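Local atomic coordinates of sigma-54 interaction domain protein (PDB entry 3GDW), a protein that is of unknown function but is probably a sigma-54-dependent transcriptional regulator, of which this chain is the PTS EIIA-like domain. Residues G65-T70 / R112-I117; K91-T96 / D116-I121. All coordinates share one frame; numbering follows the deposited sequence.

In the fold
Both contacts join the long helix 114-135 to one side of the four-stranded parallel sheet of the EIIA-like domain. Contact 1 packs the start of the helix, within 112-117, on strand 66-70. Contact 2 packs the next turn, within 116-121, on strand 90-93, an outermost strand of the sheet within this chain. The two strands are neighbours, and the contact centres lie about 6 Å apart. The two segments 112-117 and 116-121 share Asp116 and Ile117. Along the chain the strands come first, 66-70 then 90-93; helix 98-109 follows in sequence, before helix 114-135. The helix thus bridges two adjacent strands, and in contact 2 it also faces the second subunit.

Contact 1. Residues G65-T70 / R112-I117; sequences GILLLT and RSLEDI
Leu114 and Ile117 of helix 114-135 pack on Leu67 and the backbone around it, a helix-on-sheet contact in the alpha/beta fold of this EIIA-like domain. Strand 66-70 is an inner strand of the parallel sheet. The contact is apolar and buried, and no hydrogen bond crosses it. Leu114 uses both methyls. Its CD1 lies 3.8 Å from Leu67 CB and also meets the backbone at Ile66 O, 3.5 Å away. Its CD2 lies 4.3 Å from Gly65 CA. Leu67 holds CG anti to its own N (chi1 177°). Its branches then part: CD1 stays near Leu114, while CD2 turns to Ile117. Ala104 of helix 98-109 and Ile93 of strand 90-93 also touch Leu67.

A polar cap holds the start of the helix itself. Ser113 is the N-cap residue, and its OG accepts from Asp116 N at 3.1 Å. Arg112 NE also meets Asp116 OD2 in a salt bridge, but its hydrogen-bond geometry is weak and it depends on one of two conformers of Asp116. On the apolar side, the closest approach of Ile117 to the strand is its CG2 methyl, 3.8 Å from Leu67 CD2.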
loop_
_atom_site.group_PDB
_atom_site.type_symbol
_atom_site.label_atom_id
_atom_site.label_comp_id
_atom_site.label_asym_id
_atom_site.label_seq_id
_atom_site.Cartn_x
_atom_site.Cartn_y
_atom_site.Cartn_z
ATOM N N GLY B 65 -10.597 -10.966 -18.512
ATOM C CA GLY B 65 -10.796 -9.747 -17.768
ATOM C C GLY B 65 -9.511 -9.163 -17.219
ATOM O O GLY B 65 -8.428 -9.742 -17.341
ATOM N N ILE B 66 -9.648 -7.998 -16.615
ATOM C CA ILE B 66 -8.513 -7.207 -16.135
ATOM C C ILE B 66 -8.772 -6.834 -14.685
ATOM O O ILE B 66 -9.896 -6.457 -14.338
ATOM C CB ILE B 66 -8.406 -5.882 -16.958
ATOM C CG1 ILE B 66 -8.014 -6.171 -18.414
ATOM C CG2 ILE B 66 -7.462 -4.867 -16.268
ATOM C CD1 ILE B 66 -8.167 -4.945 -19.364
ATOM N N LEU B 67 -7.747 -6.930 -13.838
ATOM C CA LEU B 67 -7.830 -6.377 -12.507
ATOM C C LEU B 67 -6.862 -5.185 -12.357
ATOM O O LEU B 67 -5.647 -5.360 -12.476
ATOM C CB LEU B 67 -7.497 -7.477 -11.481
ATOM C CG LEU B 67 -7.465 -7.071 -10.018
ATOM C CD1 LEU B 67 -8.895 -6.729 -9.522
ATOM C CD2 LEU B 67 -6.831 -8.191 -9.195
ATOM N N LEU B 68 -7.415 -3.999 -12.103
ATOM C CA LEU B 68 -6.627 -2.785 -11.795
ATOM C C LEU B 68 -6.498 -2.646 -10.295
ATOM O O LEU B 68 -7.511 -2.586 -9.580
ATOM C CB LEU B 68 -7.318 -1.516 -12.314
ATOM C CG LEU B 68 -7.607 -1.432 -13.819
ATOM C CD1 LEU B 68 -8.047 -0.007 -14.190
ATOM C CD2 LEU B 68 -6.386 -1.838 -14.686
ATOM N N LEU B 69 -5.263 -2.608 -9.834
ATOM C CA LEU B 69 -4.947 -2.384 -8.435
ATOM C C LEU B 69 -4.347 -0.990 -8.324
ATOM O O LEU B 69 -3.295 -0.718 -8.899
ATOM C CB LEU B 69 -3.919 -3.445 -7.998
ATOM C CG LEU B 69 -4.399 -4.899 -8.049
ATOM C CD1 LEU B 69 -3.275 -5.824 -7.582
ATOM C CD2 LEU B 69 -5.683 -5.110 -7.189
ATOM N N THR B 70 -5.022 -0.093 -7.615
ATOM C CA THR B 70 -4.563 1.284 -7.485
ATOM C C THR B 70 -4.373 1.678 -6.005
ATOM O O THR B 70 -4.706 0.918 -5.092
ATOM C CB THR B 70 -5.580 2.282 -8.147
ATOM O OG1 THR B 70 -6.811 2.312 -7.381
ATOM C CG2 THR B 70 -5.870 1.877 -9.605
ATOM N N ARG B 112 -7.192 -18.524 -11.643
ATOM C CA ARG B 112 -8.423 -18.161 -10.922
ATOM C C ARG B 112 -9.154 -17.029 -11.644
ATOM O O ARG B 112 -8.519 -16.176 -12.243
ATOM C CB ARG B 112 -8.135 -17.763 -9.467
ATOM C CG ARG B 112 -7.231 -18.732 -8.693
ATOM C CD ARG B 112 -7.902 -20.057 -8.334
ATOM N NE ARG B 112 -8.859 -19.922 -7.221
ATOM C CZ ARG B 112 -8.551 -19.562 -5.971
ATOM N NH1 ARG B 112 -9.508 -19.470 -5.055
ATOM N NH2 ARG B 112 -7.299 -19.282 -5.617
ATOM N N SER B 113 -10.484 -17.024 -11.580
ATOM C CA SER B 113 -11.300 -16.031 -12.297
ATOM C C SER B 113 -11.193 -14.649 -11.640
ATOM O O SER B 113 -10.822 -14.541 -10.465
ATOM C CB SER B 113 -12.768 -16.465 -12.321
ATOM O OG SER B 113 -13.339 -16.387 -11.018
ATOM N N LEU B 114 -11.525 -13.606 -12.403
ATOM C CA LEU B 114 -11.568 -12.232 -11.900
ATOM C C LEU B 114 -12.431 -12.119 -10.639
ATOM O O LEU B 114 -12.062 -11.436 -9.678
ATOM C CB LEU B 114 -12.117 -11.295 -12.996
ATOM C CG LEU B 114 -12.137 -9.773 -12.752
ATOM C CD1 LEU B 114 -10.776 -9.170 -12.302
ATOM C CD2 LEU B 114 -12.657 -9.052 -13.989
ATOM N N GLU B 115 -13.581 -12.792 -10.664
ATOM C CA GLU B 115 -14.533 -12.795 -9.559
ATOM C C GLU B 115 -13.990 -13.468 -8.297
ATOM O O GLU B 115 -14.191 -12.961 -7.204
ATOM C CB GLU B 115 -15.868 -13.445 -9.994
ATOM C CG GLU B 115 -16.692 -12.576 -10.955
ATOM C CD GLU B 115 -16.189 -12.579 -12.414
ATOM O OE1 GLU B 115 -16.392 -11.554 -13.103
ATOM O OE2 GLU B 115 -15.597 -13.579 -12.884
ATOM N N ASP B 116 -13.300 -14.594 -8.475
ATOM C CA ASP B 116 -12.694 -15.356 -7.378
ATOM C C ASP B 116 -11.560 -14.560 -6.727
ATOM O O ASP B 116 -11.425 -14.539 -5.499
ATOM C CB ASP B 116 -12.203 -16.713 -7.917
ATOM C CG ASP B 116 -11.740 -17.663 -6.824
ATOM O OD1 ASP B 116 -11.745 -17.283 -5.638
ATOM O OD2 ASP B 116 -11.359 -18.805 -7.157
ATOM N N ILE B 117 -10.764 -13.883 -7.557
ATOM C CA ILE B 117 -9.687 -13.035 -7.101
ATOM C C ILE B 117 -10.242 -11.831 -6.343
ATOM O O ILE B 117 -9.764 -11.500 -5.254
ATOM C CB ILE B 117 -8.771 -12.540 -8.261
ATOM C CG1 ILE B 117 -8.046 -13.722 -8.932
ATOM C CG2 ILE B 117 -7.758 -11.516 -7.694
ATOM C CD1 ILE B 117 -7.379 -13.371 -10.310
#

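Contact 2. Residues K91-T96 / D116-I121; sequences KAITMT and DIYQNI
Lys91 lies over one face of the Tyr118 ring, and the two side chains cross at about a right angle. Lys91 CD sits 3.5 Å above the ring plane, shifted toward the rim, and makes a CH-pi contact. The ammonium follows over the same face: Lys91 NZ is 4.5 Å from the centroid of the Tyr118 ring and 15° off its normal, a cation-pi contact. A bend at chi2 (-100°) brings the lysine chain over the ring. Tyr118 CG is anti to the backbone N, which sets the ring against the Lys91 chain and beside Ile93. Ile93 meets the ring obliquely, with Ile93 CG1 3.6 Å from Tyr118 CE1. Near the ring plane, Ala92 O comes to 4.2 Å from the same CE1. The delta methyl of Ile93 extends the apolar contact by one helical turn, with Ile93 CD1 3.7 Å from Ile121 CG2. The Tyr118 hydroxyl bonds to Gln132 OE1 of the second subunit, and Phe133 of that subunit stacks edge-to-face with the ring.

The axes of 91-93 and 116-121 run at 21°, 10.1 Å apart at closest approach. Strand 66-70 flanks strand 90-93, and Ile100 of helix 98-109 touches Ile121.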
loop_
_atom_site.group_PDB
_atom_site.type_symbol
_atom_site.label_atom_id
_atom_site.label_comp_id
_atom_site.label_asym_id
_atom_site.label_seq_id
_atom_site.Cartn_x
_atom_site.Cartn_y
_atom_site.Cartn_z
ATOM N N LYS B 91 -12.273 -5.151 -13.054
ATOM C CA LYS B 91 -12.583 -4.807 -11.669
ATOM C C LYS B 91 -11.409 -3.931 -11.235
ATOM O O LYS B 91 -10.288 -4.165 -11.668
ATOM C CB LYS B 91 -12.690 -6.059 -10.767
ATOM C CG LYS B 91 -13.941 -6.972 -11.034
ATOM C CD LYS B 91 -15.035 -6.723 -10.032
ATOM C CE LYS B 91 -16.371 -7.323 -10.470
ATOM N NZ LYS B 91 -17.399 -7.029 -9.427
ATOM N N ALA B 92 -11.688 -2.906 -10.431
ATOM C CA ALA B 92 -10.663 -2.011 -9.892
ATOM C C ALA B 92 -10.702 -2.003 -8.352
ATOM O O ALA B 92 -11.769 -1.957 -7.748
ATOM C CB ALA B 92 -10.850 -0.603 -10.436
ATOM N N ILE B 93 -9.534 -2.081 -7.731
ATOM C CA ILE B 93 -9.450 -2.112 -6.275
ATOM C C ILE B 93 -8.472 -1.034 -5.814
ATOM O O ILE B 93 -7.318 -1.030 -6.249
ATOM C CB ILE B 93 -8.990 -3.522 -5.795
ATOM C CG1 ILE B 93 -10.117 -4.533 -6.051
ATOM C CG2 ILE B 93 -8.562 -3.508 -4.314
ATOM C CD1 ILE B 93 -9.735 -5.982 -5.838
ATOM N N THR B 94 -8.952 -0.135 -4.945
ATOM C CA THR B 94 -8.140 0.922 -4.323
ATOM C C THR B 94 -7.424 0.442 -3.055
ATOM O O THR B 94 -7.674 -0.665 -2.577
ATOM C CB THR B 94 -9.000 2.157 -3.909
ATOM O OG1 THR B 94 -9.972 1.774 -2.929
ATOM C CG2 THR B 94 -9.708 2.753 -5.084
HETATM N N MSE B 95 -6.551 1.303 -2.519
HETATM C CA MSE B 95 -5.887 1.080 -1.224
HETATM C C MSE B 95 -5.002 -0.167 -1.290
HETATM O O MSE B 95 -4.822 -0.863 -0.306
HETATM C CB MSE B 95 -6.917 1.004 -0.066
HETATM C CG MSE B 95 -7.839 2.209 0.056
HETATM SE SE MSE B 95 -6.900 3.870 0.548
HETATM C CE MSE B 95 -7.716 5.053 -0.794
ATOM N N THR B 96 -4.485 -0.452 -2.482
ATOM C CA THR B 96 -3.698 -1.663 -2.703
ATOM C C THR B 96 -2.380 -1.585 -1.929
ATOM O O THR B 96 -1.747 -0.548 -1.890
ATOM C CB THR B 96 -3.404 -1.876 -4.191
ATOM O OG1 THR B 96 -4.635 -1.968 -4.914
ATOM C CG2 THR B 96 -2.654 -3.173 -4.390
ATOM N N ASP B 116 -13.300 -14.594 -8.475
ATOM C CA ASP B 116 -12.694 -15.356 -7.378
ATOM C C ASP B 116 -11.560 -14.560 -6.727
ATOM O O ASP B 116 -11.425 -14.539 -5.499
ATOM C CB ASP B 116 -12.203 -16.713 -7.917
ATOM C CG ASP B 116 -11.740 -17.663 -6.824
ATOM O OD1 ASP B 116 -11.745 -17.283 -5.638
ATOM O OD2 ASP B 116 -11.359 -18.805 -7.157
ATOM N N ILE B 117 -10.764 -13.883 -7.557
ATOM C CA ILE B 117 -9.687 -13.035 -7.101
ATOM C C ILE B 117 -10.242 -11.831 -6.343
ATOM O O ILE B 117 -9.764 -11.500 -5.254
ATOM C CB ILE B 117 -8.771 -12.540 -8.261
ATOM C CG1 ILE B 117 -8.046 -13.722 -8.932
ATOM C CG2 ILE B 117 -7.758 -11.516 -7.694
ATOM C CD1 ILE B 117 -7.379 -13.371 -10.310
ATOM N N TYR B 118 -11.263 -11.197 -6.919
ATOM C CA TYR B 118 -11.892 -10.015 -6.318
ATOM C C TYR B 118 -12.479 -10.336 -4.937
ATOM O O TYR B 118 -12.348 -9.534 -4.001
ATOM C CB TYR B 118 -12.985 -9.469 -7.252
ATOM C CG TYR B 118 -13.559 -8.110 -6.825
ATOM C CD1 TYR B 118 -12.942 -6.931 -7.210
ATOM C CD2 TYR B 118 -14.740 -8.021 -6.071
ATOM C CE1 TYR B 118 -13.448 -5.685 -6.842
ATOM C CE2 TYR B 118 -15.257 -6.775 -5.691
ATOM C CZ TYR B 118 -14.612 -5.619 -6.091
ATOM O OH TYR B 118 -15.091 -4.380 -5.753
ATOM N N GLN B 119 -13.125 -11.494 -4.828
ATOM C CA GLN B 119 -13.717 -11.945 -3.559
ATOM C C GLN B 119 -12.650 -12.200 -2.529
ATOM O O GLN B 119 -12.788 -11.754 -1.402
ATOM C CB GLN B 119 -14.579 -13.220 -3.708
ATOM C CG GLN B 119 -15.118 -13.717 -2.320
ATOM C CD GLN B 119 -15.782 -15.092 -2.360
ATOM O OE1 GLN B 119 -16.961 -15.208 -2.688
ATOM N NE2 GLN B 119 -15.037 -16.132 -1.992
ATOM N N ASN B 120 -11.587 -12.916 -2.901
ATOM C CA ASN B 120 -10.498 -13.193 -1.942
ATOM C C ASN B 120 -9.771 -11.932 -1.470
ATOM O O ASN B 120 -9.342 -11.832 -0.308
ATOM C CB ASN B 120 -9.519 -14.253 -2.467
ATOM C CG ASN B 120 -10.072 -15.679 -2.331
ATOM O OD1 ASN B 120 -9.810 -16.362 -1.340
ATOM N ND2 ASN B 120 -10.853 -16.124 -3.312
ATOM N N ILE B 121 -9.651 -10.957 -2.365
ATOM C CA ILE B 121 -9.061 -9.703 -1.983
ATOM C C ILE B 121 -9.983 -8.933 -1.032
ATOM O O ILE B 121 -9.517 -8.319 -0.064
ATOM C CB ILE B 121 -8.671 -8.840 -3.202
ATOM C CG1 ILE B 121 -7.423 -9.429 -3.901
ATOM C CG2 ILE B 121 -8.369 -7.414 -2.740
ATOM C CD1 ILE B 121 -7.045 -8.747 -5.238
#